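Local coordinates for flagellar brake protein YcgR (Klebsiella pneumoniae, PDB 5KEC) that binds the second messenger c-di-GMP and probably activates transcription of type 3 fimbriae genes, linking the signal to biofilm formation, at residues I53-K58 against I94-S99. Numbering follows the deposited sequence.
Sequences IQTHRK and IRYAFS
Tyr96 and Ile53 face each other as a hydrogen-bonded pair where strands 50-55 and 94-99 run antiparallel in the N-terminal, YcgR-like β-domain. Two backbone bonds join them, the shorter from Tyr96 N to Ile53 O (2.8 Å), and Thr55 with Ile94 repeats the pattern, though Ile94 N reaches Thr55 O from well above the carbonyl plane, a longer and more bent bond. Ile53, Thr55, Ile94 and Tyr96 share one face of the sheet. Ile53, apolar and β-branched, suits a buried strand position; with CG1 between its backbone N and carbonyl carbon (chi1 58°), the chain is carried to two rings: CD1 lies obliquely against Tyr96 CD1 at 3.7 Å, while CG1 meets the edge of the Phe98 ring at CE2. Phe98 in turn packs edge-to-face with Phe67, extending this apolar layer. Thr55 is amphipathic and uses both branches. Its methyl CG2 presses on Tyr96 CE1 at 3.3 Å, whereas OG1, anti to the backbone N (chi1 175°), accepts from Arg57 N and closes an ST turn as the strand ends. Ile94 CG2 sits over one face of the Tyr96 ring, offset toward its rim. On the other face, the partly exposed, non-hydrogen-bonded pair Gln54 and Arg95 packs aliphatic stems, CG to CB at 4.2 Å, while the guanidinium reaches on to a salt bridge with Asp86. Tyrosine suits position 96 because its ring can lie among methyls and still deliver a hydroxyl to the turn: OH also bonds with Ile59 N, and it donates to a lone pair of Arg57 O, in the carbonyl plane, at 2.6 Å.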
# COMPACT_ATOMS: atom_id res chain seq x y z
N ILE B 53 6.44 15.96 8.31
CA ILE B 53 6.67 15.02 9.39
C ILE B 53 8.18 14.81 9.48
O ILE B 53 8.91 15.12 8.55
CB ILE B 53 5.95 13.69 9.15
CG1 ILE B 53 6.39 13.06 7.83
CG2 ILE B 53 4.43 13.89 9.17
CD1 ILE B 53 7.49 12.03 7.99
N GLN B 54 8.63 14.29 10.62
CA GLN B 54 10.05 14.05 10.84
C GLN B 54 10.27 12.63 11.31
O GLN B 54 9.52 12.13 12.16
CB GLN B 54 10.62 15.05 11.85
CG GLN B 54 10.57 16.51 11.38
CD GLN B 54 10.83 17.49 12.52
OE1 GLN B 54 11.43 17.14 13.53
NE2 GLN B 54 10.34 18.72 12.36
N THR B 55 11.29 11.99 10.76
CA THR B 55 11.59 10.61 11.10
C THR B 55 12.97 10.23 10.59
O THR B 55 13.45 10.79 9.61
CB THR B 55 10.54 9.65 10.48
OG1 THR B 55 10.92 8.30 10.74
CG2 THR B 55 10.45 9.87 8.98
N HIS B 56 13.62 9.29 11.26
CA HIS B 56 14.92 8.82 10.80
C HIS B 56 14.78 7.80 9.66
O HIS B 56 15.75 7.52 8.96
CB HIS B 56 15.73 8.23 11.95
CG HIS B 56 16.36 9.26 12.84
ND1 HIS B 56 15.71 9.81 13.92
CD2 HIS B 56 17.57 9.85 12.79
CE1 HIS B 56 16.50 10.69 14.51
NE2 HIS B 56 17.64 10.73 13.84
N ARG B 57 13.57 7.28 9.47
CA ARG B 57 13.34 6.26 8.45
C ARG B 57 13.42 6.82 7.04
O ARG B 57 13.14 8.00 6.81
CB ARG B 57 11.97 5.59 8.66
CG ARG B 57 11.55 5.47 10.12
CD ARG B 57 12.37 4.43 10.86
NE ARG B 57 12.06 3.07 10.41
CZ ARG B 57 12.21 1.99 11.16
NH1 ARG B 57 12.65 2.09 12.40
NH2 ARG B 57 11.91 0.80 10.66
N LYS B 58 13.79 5.97 6.09
CA LYS B 58 13.77 6.35 4.68
C LYS B 58 12.40 6.01 4.10
O LYS B 58 11.91 4.90 4.26
CB LYS B 58 14.86 5.62 3.89
CG LYS B 58 16.29 6.11 4.14
CD LYS B 58 16.83 5.64 5.48
CE LYS B 58 18.35 5.56 5.46
NZ LYS B 58 18.99 6.85 5.05
N ILE B 94 15.32 13.45 9.66
CA ILE B 94 14.89 13.89 8.34
C ILE B 94 13.54 14.58 8.40
O ILE B 94 12.57 14.03 8.93
CB ILE B 94 14.79 12.71 7.36
CG1 ILE B 94 16.15 12.03 7.21
CG2 ILE B 94 14.28 13.20 6.01
CD1 ILE B 94 16.06 10.53 6.99
N ARG B 95 13.49 15.79 7.86
CA ARG B 95 12.24 16.52 7.71
C ARG B 95 11.69 16.25 6.31
O ARG B 95 12.30 16.62 5.31
CB ARG B 95 12.47 18.01 7.91
CG ARG B 95 11.21 18.86 7.78
CD ARG B 95 11.47 20.31 8.15
NE ARG B 95 12.21 21.04 7.12
CZ ARG B 95 13.53 21.24 7.14
NH1 ARG B 95 14.26 20.77 8.14
NH2 ARG B 95 14.11 21.92 6.16
N TYR B 96 10.53 15.59 6.26
CA TYR B 96 9.85 15.33 5.00
C TYR B 96 8.72 16.33 4.78
O TYR B 96 7.94 16.60 5.69
CB TYR B 96 9.24 13.93 5.01
CG TYR B 96 10.24 12.80 4.98
CD1 TYR B 96 10.66 12.18 6.15
CD2 TYR B 96 10.75 12.33 3.78
CE1 TYR B 96 11.56 11.14 6.12
CE2 TYR B 96 11.66 11.29 3.74
CZ TYR B 96 12.06 10.70 4.92
OH TYR B 96 12.96 9.67 4.89
N ALA B 97 8.64 16.86 3.57
CA ALA B 97 7.51 17.70 3.20
C ALA B 97 6.65 16.98 2.17
O ALA B 97 7.15 16.50 1.15
CB ALA B 97 7.99 19.04 2.66
N PHE B 98 5.36 16.88 2.46
CA PHE B 98 4.41 16.23 1.57
C PHE B 98 3.41 17.28 1.09
O PHE B 98 3.07 18.20 1.82
CB PHE B 98 3.66 15.11 2.31
CG PHE B 98 4.52 13.92 2.65
CD1 PHE B 98 4.61 12.85 1.78
CD2 PHE B 98 5.20 13.87 3.86
CE1 PHE B 98 5.39 11.75 2.10
CE2 PHE B 98 5.98 12.78 4.18
CZ PHE B 98 6.08 11.72 3.30
N SER B 99 2.94 17.14 -0.14
CA SER B 99 1.88 18.02 -0.62
C SER B 99 0.61 17.72 0.15
O SER B 99 0.33 16.56 0.46
CB SER B 99 1.63 17.82 -2.12
OG SER B 99 2.58 18.52 -2.89